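Long-range contacts in cycloalternan-forming enzyme (Listeria monocytogenes serovar 1/2a, PDB 5F7U), which is a large multidomain member of glycoside hydrolase family 31, combining a TIM barrel with beta-rich domains and a family 6 carbohydrate-binding module: residues G143-K148 / W227-K232; G538-W543 / F584-T589; P640-Y645 / T682-I687; A891-A896 / A905-Y910; V1006-K1011 / V1033-G1038. The protein carries 1 engineered substitution. All blocks are in the same frame, centred on the assembly; numbering follows the deposited sequence. Where two conformers were deposited one is given.

In the fold
The five contacts follow one another along the chain without touching. Interaction 1 lies in the N-terminal beta-rich region related to galactose mutarotase. Interactions 2 and 3 share the TIM barrel, their centres about 33 Å apart: one is beside the bound glucose units, the other among the outer helices. Interaction 4 joins the chain following edge strand 891-892 to edge strand 908-912 of another sheet, and interaction 5 packs strands 1002-1008 and 1027-1035 of the carbohydrate-binding module; their centres are about 38 Å apart. The widest separation, about 79 Å between the centres of interactions 1 and 4, spans the chain's middle. The contacts thus lie in different modules, interactions 2 and 3 excepted.

Interaction 1: residues G143-K148 / W227-K232; sequences GDFSPK and WLTDGK
Phe145 and Pro147, in the loop 143-148, make a chiefly apolar contact with Trp227 and the end of strand 214-229 in the beta-rich region related to galactose mutarotase; the strand runs out through an ST turn at Thr229. The Phe145 ring and the five-membered ring of Trp227 are almost parallel, 18° apart, but slid so far that they barely overlap, their centroids 5.5 Å apart. Phe145 CD2 comes within 3.4 Å of Trp227 NE1, whose N-H is used by Glu119 of the neighbouring strand. At the far end of the indole, the compact ring of Pro147 suits this buried spot, its CG 3.7 Å from Trp227 CH2. Thr229 OG1 accepts from Gly231 N (2.9 Å), and Gly231, at a phi of 82° that glycine adopts readily, brings its carbonyl O near Phe145 CE1. At the solvent side, a water donates to both Asp144 OD2 and Gly231 O, at 3.0 Å each.

Interaction 2: residues G538-W543 / F584-T589; sequences GGEMVW and FSRSGT. With GLC (alpha-D-glucopyranose), chain F; GLC (alpha-D-glucopyranose), chain B.
The tight part of this contact is a salt bridge between Glu540 and Arg586, buried in the TIM barrel beside two bound glucose units. Arg586 grips the carboxylate side-on: NE reaches the syn lone pair of Glu540 OE1 at 2.8 Å, and NH2 reaches OE2 at 2.9 Å in a nearly straight bond of 172°. The two flat groups are not coplanar but turned 43° apart. Glu540 gets there by bending at chi2 (87°), whereas the arginine chain is extended from CG to NE. Ser587 packs closely on the same carboxylate, its CB 3.3 Å from Glu540 OE1, while its OG bonds to Tyr285 O. Arginine suits the place because its remaining nitrogen faces the sugars: NH1 donates to O3 of the glucose of chain F at 2.8 Å, and more weakly to O2 of the glucose of chain B. The glutamate thus probably helps to orient Arg586, which binds the sugars. The looser side is bridged by one ordered water, which donates to Gly538 O and accepts from Arg586 N, both at 2.9 Å. Gly538 and Gly539, both with positive phi, carry the loop past the guanidinium. This loop follows barrel strand 534-536, Arg586 follows the adjacent parallel strand 584-585, strand 597-599 adds Trp599 against the arginine, and helix 555-577 brings Pro563 against Ser587.

Interaction 3: residues P640-Y645 / T682-I687; sequences PTAELY and TGDETI
Ala642, in the first turn of helix 642-653, meets the turn between helices 675-682 and 687-700 on the outside of the TIM barrel. Apolar packing carries most of the contact. Ala642 CB lies 3.8 Å from Ile687 CD1, and one turn further along the helix Tyr645 CD2 is 3.6 Å from Ile687 CG2, the two side chains crossing at about a right angle. Ile687 serves both because it branches: CG2 lies anti to the backbone N and turns to the tyrosine, while the CG1 arm (chi1 -77°) runs on to the alanine. Two methyls meet oxygens: Thr682 CG2 lies 3.7 Å from Pro640 O, and Ala642 CB 3.5 Å from Asp684 OD2, where the small alanine lets the carboxylate come close. The hydrogen bonds are local to each segment. Thr641 is the N-cap of helix 642-653, its OG1 accepting from Leu644 N at 3.1 Å. Thr682 OG1 accepts from Asp684 N in an ST turn and is also bonded to Ala678 O, while Gly683, with positive phi, lets the chain leave the helix. Asp684 OD1 takes both Thr686 N (3.0 Å) and Thr686 OG1, from one face of its plane, ahead of the next helix. Polar groups therefore shape the helix ends, and the attachment between the segments rests mainly on van der Waals packing.

Interaction 4: residues A891-A896 / A905-Y910; sequences ADVAKA and ATTGYY
With chi1 at 79°, Tyr909 sets its CG between its backbone N and carbonyl carbon, which lays the ring against Lys895; the lysine, its CG anti to the backbone N (chi1 -179°), runs past the phenol. Lys895 CA stands over the ring face, 4.0 Å from the centroid in a CH-pi contact, and Lys895 CB is 3.6 Å from Tyr909 CZ. Val893 O lies at the ring's edge, in its plane. The backbones join in a single parallel beta bridge, with Tyr909 N donating to Ala894 O at 3.0 Å and Ala896 N to Tyr909 O at 2.7 Å. It lies just past strand 891-892, an edge strand of an antiparallel sheet, and ties it to strand 908-912, an edge strand of a mixed one; helix 899-904 connects the segments. Gly908 suits the crossing because its CA comes within 3.2 Å of Ala894 O and, at phi 161°, a CB would also press on the preceding carbonyl O; Val893 packs its CB on the same CA. The small Ala896 touches both Tyr910 and Phe902 of the helix. A water 2.6 Å from Lys895 NZ, which pairs with Glu882, also bonds to Tyr909 OH.

Interaction 5: residues V1006-K1011 / V1033-G1038; sequences VYINGK and VTLQAG
Ile1008 packs between the two sheets of the beta-sandwich that forms the family 6 carbohydrate-binding module, joining strand 1002-1008 of one sheet to strand 1027-1035 of the other. The short strand segments run 29° apart with their axes 8.5 Å from each other, a spacing bridged by side chains. The isoleucine works with both branches: CD1 sits 3.8 Å from Val1033 CG1, while CG2, anti to the backbone N, touches Leu1035 CD2 at 3.9 Å and approaches Thr1034 O. Branched aliphatic residues suit this buried layer, and Ile1008 also touches Val1042 of the adjacent strand. Ile1008 also opens a type I' turn to Lys1011, and the Asn1009-Gly1010 pair at its centre is the classic choice, since both residues need positive phi. Nearer the surface the amides of Asn1009 and Gln1036 stack, their planes 26° apart, with Asn1009 ND2 3.6 Å from Gln1036 CG. The asparagine is fixed by other partners: its OD1 accepts from Gln1041 N and its ND2 donates to Asn1040 OD1, which also takes Gln1036 N and so ties the two segments through a third strand. Waters complete the polar side. One accepts from Asn1009 ND2 at 2.8 Å and donates to Thr1034 O; another accepts from Lys1011 NZ and donates to Thr1034 OG1, each at 2.8 Å, the same hydroxyl bonding to Asp988 OD1.

Interaction 1: residues G143-K148 / W227-K232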
# COMPACT_ATOMS: atom_id res chain seq x y z
N GLY A 143 10.19 33.24 -26.78
CA GLY A 143 10.16 32.33 -27.91
C GLY A 143 9.02 32.62 -28.88
O GLY A 143 8.20 33.50 -28.63
N ASP A 144 8.97 31.85 -29.96
CA ASP A 144 7.98 32.08 -31.03
C ASP A 144 6.90 31.00 -31.16
O ASP A 144 6.26 30.88 -32.21
CB ASP A 144 8.69 32.32 -32.37
CG ASP A 144 9.59 31.15 -32.78
OD1 ASP A 144 9.45 30.02 -32.23
OD2 ASP A 144 10.46 31.38 -33.66
N PHE A 145 6.67 30.22 -30.10
CA PHE A 145 5.64 29.18 -30.16
C PHE A 145 4.24 29.78 -30.02
O PHE A 145 4.11 30.89 -29.50
CB PHE A 145 5.82 28.15 -29.04
CG PHE A 145 7.03 27.25 -29.17
CD1 PHE A 145 7.80 27.20 -30.34
CD2 PHE A 145 7.39 26.42 -28.11
CE1 PHE A 145 8.91 26.35 -30.43
CE2 PHE A 145 8.48 25.57 -28.20
CZ PHE A 145 9.26 25.54 -29.35
N SER A 146 3.22 29.05 -30.47
CA SER A 146 1.82 29.39 -30.20
C SER A 146 1.18 28.28 -29.37
O SER A 146 0.47 27.42 -29.93
CB SER A 146 1.05 29.60 -31.50
OG SER A 146 1.67 30.60 -32.29
N PRO A 147 1.42 28.28 -28.04
CA PRO A 147 0.92 27.17 -27.20
C PRO A 147 -0.59 27.01 -27.15
O PRO A 147 -1.34 27.98 -27.32
CB PRO A 147 1.47 27.46 -25.81
CG PRO A 147 2.03 28.83 -25.84
CD PRO A 147 2.17 29.28 -27.25
N LYS A 148 -1.01 25.77 -26.97
CA LYS A 148 -2.42 25.45 -26.76
C LYS A 148 -2.52 24.55 -25.56
O LYS A 148 -1.78 23.56 -25.47
CB LYS A 148 -2.99 24.71 -27.96
CG LYS A 148 -3.13 25.58 -29.20
CD LYS A 148 -3.52 24.70 -30.37
CE LYS A 148 -3.46 25.43 -31.70
NZ LYS A 148 -4.76 26.12 -31.95
N TRP A 227 7.78 25.09 -20.23
CA TRP A 227 8.51 24.03 -20.92
C TRP A 227 9.93 24.55 -21.17
O TRP A 227 10.15 25.78 -21.31
CB TRP A 227 7.83 23.63 -22.24
CG TRP A 227 7.55 24.81 -23.13
CD1 TRP A 227 8.33 25.25 -24.16
CD2 TRP A 227 6.46 25.72 -23.02
NE1 TRP A 227 7.78 26.38 -24.72
CE2 TRP A 227 6.63 26.69 -24.04
CE3 TRP A 227 5.34 25.81 -22.17
CZ2 TRP A 227 5.71 27.75 -24.23
CZ3 TRP A 227 4.44 26.86 -22.36
CH2 TRP A 227 4.63 27.82 -23.38
N LEU A 228 10.88 23.62 -21.22
CA LEU A 228 12.30 23.92 -21.33
C LEU A 228 12.75 23.56 -22.75
O LEU A 228 12.66 22.41 -23.15
CB LEU A 228 13.06 23.11 -20.28
CG LEU A 228 14.57 23.25 -20.23
CD1 LEU A 228 14.97 24.67 -19.86
CD2 LEU A 228 15.13 22.26 -19.22
N THR A 229 13.18 24.56 -23.53
CA THR A 229 13.33 24.38 -24.97
C THR A 229 14.50 25.21 -25.51
O THR A 229 14.86 26.24 -24.92
CB THR A 229 12.02 24.74 -25.73
OG1 THR A 229 12.17 24.46 -27.12
CG2 THR A 229 11.65 26.22 -25.59
N ASP A 230 15.08 24.75 -26.60
CA ASP A 230 16.02 25.58 -27.35
C ASP A 230 15.28 26.47 -28.36
O ASP A 230 15.91 27.30 -29.02
CB ASP A 230 17.12 24.74 -28.02
CG ASP A 230 16.60 23.91 -29.19
OD1 ASP A 230 15.41 23.54 -29.22
OD2 ASP A 230 17.41 23.63 -30.08
N GLY A 231 13.96 26.28 -28.46
CA GLY A 231 13.10 27.00 -29.41
C GLY A 231 13.07 26.45 -30.83
O GLY A 231 12.46 27.06 -31.73
N LYS A 232 13.72 25.30 -31.05
CA LYS A 232 13.97 24.78 -32.41
C LYS A 232 13.91 23.26 -32.56
O LYS A 232 13.30 22.75 -33.50
CB LYS A 232 15.35 25.26 -32.91
CG LYS A 232 15.43 26.73 -33.28
CD LYS A 232 16.75 27.10 -33.93
CE LYS A 232 17.87 27.25 -32.90
NZ LYS A 232 19.02 27.99 -33.48
O HOH W 1 12.87 29.77 -32.99

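Interaction 2: residues G538-W543 / F584-T589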
# COMPACT_ATOMS: atom_id res chain seq x y z
N GLY A 538 13.36 -7.84 -8.93
CA GLY A 538 14.13 -6.93 -9.77
C GLY A 538 13.27 -6.10 -10.71
O GLY A 538 12.07 -5.89 -10.47
N GLY A 539 13.90 -5.63 -11.78
CA GLY A 539 13.20 -4.79 -12.75
C GLY A 539 13.71 -3.36 -12.76
O GLY A 539 13.42 -2.62 -13.71
N GLU A 540 14.49 -2.99 -11.74
CA GLU A 540 15.03 -1.62 -11.63
C GLU A 540 16.38 -1.53 -12.36
O GLU A 540 17.37 -1.05 -11.81
CB GLU A 540 15.20 -1.20 -10.16
CG GLU A 540 14.02 -1.57 -9.23
CD GLU A 540 14.10 -2.97 -8.63
OE1 GLU A 540 13.30 -3.30 -7.74
OE2 GLU A 540 14.98 -3.78 -9.02
N MET A 541 16.41 -2.02 -13.59
CA MET A 541 17.65 -2.40 -14.24
C MET A 541 17.89 -1.68 -15.57
O MET A 541 18.86 -1.97 -16.25
CB MET A 541 17.65 -3.91 -14.46
CG MET A 541 17.75 -4.69 -13.16
SD MET A 541 17.07 -6.34 -13.38
CE MET A 541 17.66 -7.08 -11.86
N VAL A 542 17.02 -0.74 -15.92
CA VAL A 542 17.18 0.03 -17.17
C VAL A 542 17.95 1.32 -16.91
O VAL A 542 17.44 2.26 -16.29
CB VAL A 542 15.81 0.36 -17.83
CG1 VAL A 542 15.99 1.29 -19.03
CG2 VAL A 542 15.10 -0.92 -18.26
N TRP A 543 19.18 1.36 -17.41
CA TRP A 543 19.98 2.57 -17.42
C TRP A 543 20.33 2.95 -18.86
O TRP A 543 20.13 2.16 -19.79
CB TRP A 543 21.27 2.34 -16.62
CG TRP A 543 21.12 2.50 -15.11
CD1 TRP A 543 21.18 3.68 -14.40
CD2 TRP A 543 20.93 1.46 -14.14
NE1 TRP A 543 21.03 3.43 -13.06
CE2 TRP A 543 20.89 2.09 -12.87
CE3 TRP A 543 20.79 0.07 -14.23
CZ2 TRP A 543 20.71 1.36 -11.69
CZ3 TRP A 543 20.63 -0.65 -13.07
CH2 TRP A 543 20.59 -0.00 -11.80
N PHE A 584 4.20 -12.03 -7.17
CA PHE A 584 4.67 -11.43 -5.93
C PHE A 584 5.91 -10.66 -6.37
O PHE A 584 6.91 -11.27 -6.80
CB PHE A 584 4.98 -12.60 -4.97
CG PHE A 584 5.12 -12.21 -3.52
CD1 PHE A 584 6.32 -11.64 -3.05
CD2 PHE A 584 4.10 -12.49 -2.60
CE1 PHE A 584 6.48 -11.30 -1.70
CE2 PHE A 584 4.26 -12.15 -1.25
CZ PHE A 584 5.45 -11.55 -0.81
N SER A 585 5.84 -9.32 -6.34
CA SER A 585 6.87 -8.47 -6.99
C SER A 585 7.21 -7.27 -6.12
O SER A 585 6.52 -7.02 -5.13
CB SER A 585 6.36 -7.96 -8.33
OG SER A 585 5.89 -9.03 -9.13
N ARG A 586 8.28 -6.55 -6.46
CA ARG A 586 8.63 -5.36 -5.65
C ARG A 586 8.63 -4.04 -6.38
O ARG A 586 8.45 -2.99 -5.74
CB ARG A 586 9.95 -5.54 -4.90
CG ARG A 586 11.14 -5.63 -5.80
CD ARG A 586 12.43 -5.68 -5.00
NE ARG A 586 13.51 -5.41 -5.94
CZ ARG A 586 14.78 -5.76 -5.77
NH1 ARG A 586 15.18 -6.42 -4.67
NH2 ARG A 586 15.66 -5.42 -6.71
N SER A 587 8.79 -4.07 -7.71
CA SER A 587 9.05 -2.85 -8.47
C SER A 587 7.94 -2.52 -9.43
O SER A 587 7.34 -3.42 -10.01
CB SER A 587 10.34 -2.97 -9.26
OG SER A 587 10.66 -1.70 -9.84
N GLY A 588 7.70 -1.23 -9.65
CA GLY A 588 6.75 -0.84 -10.70
C GLY A 588 6.40 0.63 -10.69
O GLY A 588 6.96 1.41 -9.91
N THR A 589 5.50 1.01 -11.58
CA THR A 589 5.02 2.39 -11.62
C THR A 589 3.49 2.38 -11.75
O THR A 589 2.86 1.38 -11.41
CB THR A 589 5.77 3.22 -12.70
OG1 THR A 589 5.44 4.61 -12.54
CG2 THR A 589 5.42 2.73 -14.10
C1 GLC F . 21.19 -7.57 -3.35
C2 GLC F . 20.16 -7.35 -4.47
C3 GLC F . 18.73 -7.60 -3.98
C4 GLC F . 18.58 -9.02 -3.42
C5 GLC F . 19.65 -9.19 -2.31
C6 GLC F . 19.70 -10.59 -1.72
O1 GLC F . 21.10 -6.51 -2.38
O2 GLC F . 20.28 -6.01 -4.95
O3 GLC F . 17.82 -7.36 -5.05
O4 GLC F . 17.28 -9.24 -2.83
O5 GLC F . 21.00 -8.85 -2.71
O6 GLC F . 19.10 -10.45 -0.44
C1 GLC B . 16.30 -9.91 -3.66
C2 GLC B . 14.92 -9.92 -2.95
C3 GLC B . 14.89 -10.85 -1.73
C4 GLC B . 15.38 -12.26 -2.11
C5 GLC B . 16.66 -12.19 -2.96
C6 GLC B . 17.10 -13.54 -3.50
O2 GLC B . 14.49 -8.58 -2.69
O3 GLC B . 13.56 -10.96 -1.19
O4 GLC B . 15.64 -13.03 -0.92
O5 GLC B . 16.58 -11.26 -4.06
O6 GLC B . 18.39 -13.33 -4.10
O HOH W 2 9.79 -6.76 -8.94

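Interaction 3: residues P640-Y645 / T682-I687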
# COMPACT_ATOMS: atom_id res chain seq x y z
N PRO A 640 15.48 -11.14 14.70
CA PRO A 640 14.63 -10.23 15.50
C PRO A 640 14.52 -10.68 16.94
O PRO A 640 14.60 -11.88 17.23
CB PRO A 640 13.26 -10.31 14.80
CG PRO A 640 13.34 -11.52 13.93
CD PRO A 640 14.78 -11.61 13.50
N THR A 641 14.36 -9.72 17.85
CA THR A 641 14.05 -10.07 19.22
C THR A 641 12.65 -10.66 19.26
O THR A 641 11.85 -10.46 18.33
CB THR A 641 14.07 -8.82 20.12
OG1 THR A 641 13.10 -7.89 19.63
CG2 THR A 641 15.45 -8.14 20.06
N ALA A 642 12.32 -11.35 20.35
CA ALA A 642 10.98 -11.91 20.53
C ALA A 642 9.93 -10.81 20.50
O ALA A 642 8.84 -10.98 19.92
CB ALA A 642 10.91 -12.71 21.82
N GLU A 643 10.28 -9.68 21.12
CA GLU A 643 9.39 -8.51 21.14
C GLU A 643 9.09 -8.03 19.72
O GLU A 643 7.93 -7.88 19.35
CB GLU A 643 10.04 -7.37 21.94
CG GLU A 643 9.13 -6.15 22.06
CD GLU A 643 9.85 -4.92 22.57
OE1 GLU A 643 9.16 -3.89 22.79
OE2 GLU A 643 11.08 -4.97 22.78
N LEU A 644 10.13 -7.80 18.93
CA LEU A 644 9.89 -7.36 17.54
C LEU A 644 9.09 -8.41 16.77
O LEU A 644 8.16 -8.06 16.03
CB LEU A 644 11.21 -7.07 16.79
CG LEU A 644 11.05 -6.70 15.30
CD1 LEU A 644 10.17 -5.45 15.05
CD2 LEU A 644 12.40 -6.47 14.67
N TYR A 645 9.46 -9.68 16.94
CA TYR A 645 8.78 -10.74 16.20
C TYR A 645 7.27 -10.72 16.52
O TYR A 645 6.45 -10.82 15.61
CB TYR A 645 9.41 -12.10 16.48
CG TYR A 645 8.90 -13.16 15.52
CD1 TYR A 645 9.50 -13.32 14.27
CD2 TYR A 645 7.80 -13.97 15.85
CE1 TYR A 645 9.04 -14.26 13.37
CE2 TYR A 645 7.33 -14.91 14.95
CZ TYR A 645 7.95 -15.05 13.72
OH TYR A 645 7.50 -15.99 12.81
N THR A 682 15.33 -17.34 19.69
CA THR A 682 15.19 -16.42 20.83
C THR A 682 15.08 -17.14 22.17
O THR A 682 15.29 -16.53 23.21
CB THR A 682 13.91 -15.54 20.72
OG1 THR A 682 12.76 -16.39 20.77
CG2 THR A 682 13.87 -14.73 19.44
N GLY A 683 14.70 -18.42 22.15
CA GLY A 683 14.44 -19.17 23.37
C GLY A 683 13.09 -18.86 24.00
O GLY A 683 12.78 -19.38 25.06
N ASP A 684 12.29 -18.00 23.35
CA ASP A 684 11.01 -17.60 23.90
C ASP A 684 9.88 -18.45 23.33
O ASP A 684 9.38 -18.18 22.24
CB ASP A 684 10.73 -16.10 23.63
CG ASP A 684 9.49 -15.59 24.36
OD1 ASP A 684 8.68 -16.40 24.87
OD2 ASP A 684 9.35 -14.35 24.44
N GLU A 685 9.47 -19.47 24.11
CA GLU A 685 8.44 -20.41 23.68
C GLU A 685 7.07 -19.75 23.44
O GLU A 685 6.28 -20.26 22.64
CB GLU A 685 8.31 -21.58 24.67
CG GLU A 685 9.50 -22.55 24.61
CD GLU A 685 9.33 -23.82 25.45
OE1 GLU A 685 8.19 -24.22 25.79
OE2 GLU A 685 10.37 -24.46 25.75
N THR A 686 6.82 -18.63 24.11
CA THR A 686 5.52 -17.94 24.00
C THR A 686 5.29 -17.30 22.62
O THR A 686 4.17 -16.89 22.32
CB THR A 686 5.32 -16.87 25.08
OG1 THR A 686 6.23 -15.78 24.85
CG2 THR A 686 5.53 -17.45 26.48
N ILE A 687 6.33 -17.23 21.79
CA ILE A 687 6.19 -16.76 20.40
C ILE A 687 5.17 -17.60 19.63
O ILE A 687 4.34 -17.05 18.89
CB ILE A 687 7.55 -16.74 19.66
CG1 ILE A 687 8.38 -15.52 20.10
CG2 ILE A 687 7.35 -16.69 18.15
CD1 ILE A 687 9.82 -15.56 19.62

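Interaction 4: residues A891-A896 / A905-Y910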
# COMPACT_ATOMS: atom_id res chain seq x y z
N ALA A 891 -41.15 -16.23 14.20
CA ALA A 891 -41.21 -17.44 15.02
C ALA A 891 -40.09 -17.43 16.05
O ALA A 891 -38.92 -17.20 15.69
CB ALA A 891 -41.13 -18.69 14.16
N ASP A 892 -40.44 -17.66 17.31
CA ASP A 892 -39.46 -17.69 18.41
C ASP A 892 -38.43 -18.78 18.20
O ASP A 892 -38.77 -19.91 17.85
CB ASP A 892 -40.16 -17.88 19.77
CG ASP A 892 -40.55 -16.55 20.44
OD1 ASP A 892 -41.53 -15.89 20.01
OD2 ASP A 892 -39.88 -16.18 21.42
N VAL A 893 -37.15 -18.42 18.37
CA VAL A 893 -36.09 -19.43 18.38
C VAL A 893 -35.62 -19.68 19.81
O VAL A 893 -35.64 -18.77 20.65
CB VAL A 893 -34.93 -19.11 17.40
CG1 VAL A 893 -35.47 -18.99 15.97
CG2 VAL A 893 -34.17 -17.85 17.81
N ALA A 894 -35.18 -20.91 20.06
CA ALA A 894 -34.97 -21.38 21.43
C ALA A 894 -33.70 -20.83 22.04
O ALA A 894 -32.64 -20.85 21.41
CB ALA A 894 -34.95 -22.91 21.47
N LYS A 895 -33.81 -20.34 23.27
CA LYS A 895 -32.64 -19.96 24.04
C LYS A 895 -31.79 -21.19 24.36
O LYS A 895 -32.28 -22.19 24.91
CB LYS A 895 -33.07 -19.25 25.33
CG LYS A 895 -31.92 -18.77 26.20
CD LYS A 895 -32.40 -18.54 27.62
CE LYS A 895 -31.35 -17.85 28.46
NZ LYS A 895 -31.43 -16.37 28.28
N ALA A 896 -30.51 -21.11 24.01
CA ALA A 896 -29.54 -22.12 24.44
C ALA A 896 -28.83 -21.64 25.69
O ALA A 896 -28.29 -20.53 25.73
CB ALA A 896 -28.55 -22.41 23.32
N ALA A 905 -28.01 -27.13 18.39
CA ALA A 905 -29.25 -26.56 17.82
C ALA A 905 -29.22 -26.32 16.32
O ALA A 905 -28.17 -25.98 15.76
CB ALA A 905 -29.60 -25.28 18.55
N THR A 906 -30.36 -26.51 15.66
CA THR A 906 -30.56 -26.13 14.24
C THR A 906 -30.73 -24.61 14.07
O THR A 906 -30.21 -24.03 13.11
CB THR A 906 -31.76 -26.87 13.63
OG1 THR A 906 -31.49 -28.27 13.68
CG2 THR A 906 -32.01 -26.48 12.17
N THR A 907 -31.51 -24.01 14.96
CA THR A 907 -31.64 -22.56 15.09
C THR A 907 -31.67 -22.30 16.58
O THR A 907 -31.99 -23.21 17.36
CB THR A 907 -32.96 -22.02 14.50
OG1 THR A 907 -34.07 -22.63 15.17
CG2 THR A 907 -33.07 -22.29 13.00
N GLY A 908 -31.37 -21.07 16.98
CA GLY A 908 -31.49 -20.70 18.38
C GLY A 908 -30.67 -19.46 18.69
O GLY A 908 -30.12 -18.86 17.79
N TYR A 909 -30.63 -19.09 19.97
CA TYR A 909 -29.77 -17.98 20.41
C TYR A 909 -29.07 -18.27 21.73
O TYR A 909 -29.52 -19.09 22.51
CB TYR A 909 -30.52 -16.65 20.43
CG TYR A 909 -31.43 -16.42 21.62
CD1 TYR A 909 -32.72 -16.97 21.65
CD2 TYR A 909 -31.02 -15.62 22.71
CE1 TYR A 909 -33.57 -16.74 22.72
CE2 TYR A 909 -31.87 -15.39 23.79
CZ TYR A 909 -33.14 -15.96 23.79
OH TYR A 909 -34.00 -15.75 24.85
N TYR A 910 -27.95 -17.58 21.95
CA TYR A 910 -27.12 -17.77 23.14
C TYR A 910 -26.52 -16.42 23.49
O TYR A 910 -26.21 -15.63 22.60
CB TYR A 910 -26.03 -18.80 22.86
CG TYR A 910 -24.91 -18.85 23.90
CD1 TYR A 910 -25.09 -19.50 25.13
CD2 TYR A 910 -23.67 -18.24 23.64
CE1 TYR A 910 -24.07 -19.54 26.07
CE2 TYR A 910 -22.64 -18.28 24.59
CZ TYR A 910 -22.85 -18.92 25.79
OH TYR A 910 -21.83 -18.96 26.72
O HOH W 3 -35.00 -22.86 17.95
O HOH W 4 -32.96 -14.70 27.01

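Interaction 5: residues V1006-K1011 / V1033-G1038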
# COMPACT_ATOMS: atom_id res chain seq x y z
N VAL A 1006 -22.50 10.80 41.38
CA VAL A 1006 -22.26 10.71 39.94
C VAL A 1006 -22.17 12.12 39.37
O VAL A 1006 -22.94 13.00 39.76
CB VAL A 1006 -23.39 9.92 39.21
CG1 VAL A 1006 -22.93 9.54 37.80
CG2 VAL A 1006 -23.74 8.66 39.99
N TYR A 1007 -21.22 12.32 38.45
CA TYR A 1007 -21.10 13.56 37.69
C TYR A 1007 -21.28 13.22 36.23
O TYR A 1007 -20.58 12.34 35.70
CB TYR A 1007 -19.72 14.19 37.90
CG TYR A 1007 -19.46 14.65 39.31
CD1 TYR A 1007 -19.02 13.75 40.29
CD2 TYR A 1007 -19.64 15.99 39.66
CE1 TYR A 1007 -18.78 14.19 41.59
CE2 TYR A 1007 -19.38 16.43 40.95
CZ TYR A 1007 -18.96 15.53 41.91
OH TYR A 1007 -18.72 15.98 43.19
N ILE A 1008 -22.21 13.92 35.58
CA ILE A 1008 -22.46 13.73 34.16
C ILE A 1008 -22.04 15.02 33.49
O ILE A 1008 -22.70 16.06 33.66
CB ILE A 1008 -23.97 13.46 33.85
CG1 ILE A 1008 -24.54 12.30 34.71
CG2 ILE A 1008 -24.16 13.24 32.34
CD1 ILE A 1008 -23.91 10.95 34.45
N ASN A 1009 -20.92 14.97 32.77
CA ASN A 1009 -20.32 16.18 32.20
C ASN A 1009 -20.30 17.33 33.22
O ASN A 1009 -20.66 18.46 32.90
CB ASN A 1009 -21.10 16.61 30.94
CG ASN A 1009 -21.07 15.57 29.87
OD1 ASN A 1009 -20.00 15.02 29.54
ND2 ASN A 1009 -22.24 15.28 29.29
N GLY A 1010 -19.87 17.00 34.45
CA GLY A 1010 -19.72 17.98 35.54
C GLY A 1010 -20.93 18.23 36.43
O GLY A 1010 -20.81 18.93 37.45
N LYS A 1011 -22.09 17.67 36.06
CA LYS A 1011 -23.35 17.90 36.80
C LYS A 1011 -23.55 16.76 37.79
O LYS A 1011 -23.66 15.60 37.40
CB LYS A 1011 -24.54 18.01 35.83
CG LYS A 1011 -25.86 18.43 36.50
CD LYS A 1011 -27.00 18.43 35.50
CE LYS A 1011 -28.22 19.14 36.08
NZ LYS A 1011 -29.30 19.20 35.04
N VAL A 1033 -30.32 10.55 33.50
CA VAL A 1033 -29.15 11.32 33.06
C VAL A 1033 -29.50 12.10 31.80
O VAL A 1033 -30.45 11.74 31.09
CB VAL A 1033 -27.89 10.43 32.82
CG1 VAL A 1033 -27.47 9.68 34.08
CG2 VAL A 1033 -28.08 9.47 31.65
N THR A 1034 -28.74 13.16 31.54
CA THR A 1034 -28.90 13.93 30.32
C THR A 1034 -27.58 13.82 29.59
O THR A 1034 -26.52 14.19 30.14
CB THR A 1034 -29.24 15.40 30.63
OG1 THR A 1034 -30.49 15.45 31.33
CG2 THR A 1034 -29.37 16.22 29.35
N LEU A 1035 -27.62 13.27 28.37
CA LEU A 1035 -26.41 13.06 27.58
C LEU A 1035 -26.38 13.93 26.35
O LEU A 1035 -27.42 14.18 25.72
CB LEU A 1035 -26.27 11.59 27.18
CG LEU A 1035 -26.18 10.61 28.34
CD1 LEU A 1035 -26.00 9.21 27.74
CD2 LEU A 1035 -25.03 10.92 29.30
N GLN A 1036 -25.19 14.40 26.02
CA GLN A 1036 -25.04 15.20 24.81
C GLN A 1036 -24.38 14.39 23.70
O GLN A 1036 -24.05 13.22 23.88
CB GLN A 1036 -24.27 16.49 25.10
CG GLN A 1036 -23.06 16.32 25.97
CD GLN A 1036 -22.51 17.61 26.51
OE1 GLN A 1036 -23.26 18.49 26.97
NE2 GLN A 1036 -21.20 17.75 26.46
N ALA A 1037 -24.21 15.02 22.53
CA ALA A 1037 -23.38 14.45 21.45
C ALA A 1037 -21.91 14.28 21.85
O ALA A 1037 -21.36 15.06 22.66
CB ALA A 1037 -23.48 15.32 20.21
N GLY A 1038 -21.29 13.25 21.30
CA GLY A 1038 -19.88 12.97 21.52
C GLY A 1038 -19.68 12.15 22.78
O GLY A 1038 -20.58 11.45 23.25
O HOH W 5 -24.78 16.25 29.76
O HOH W 6 -29.78 16.73 33.73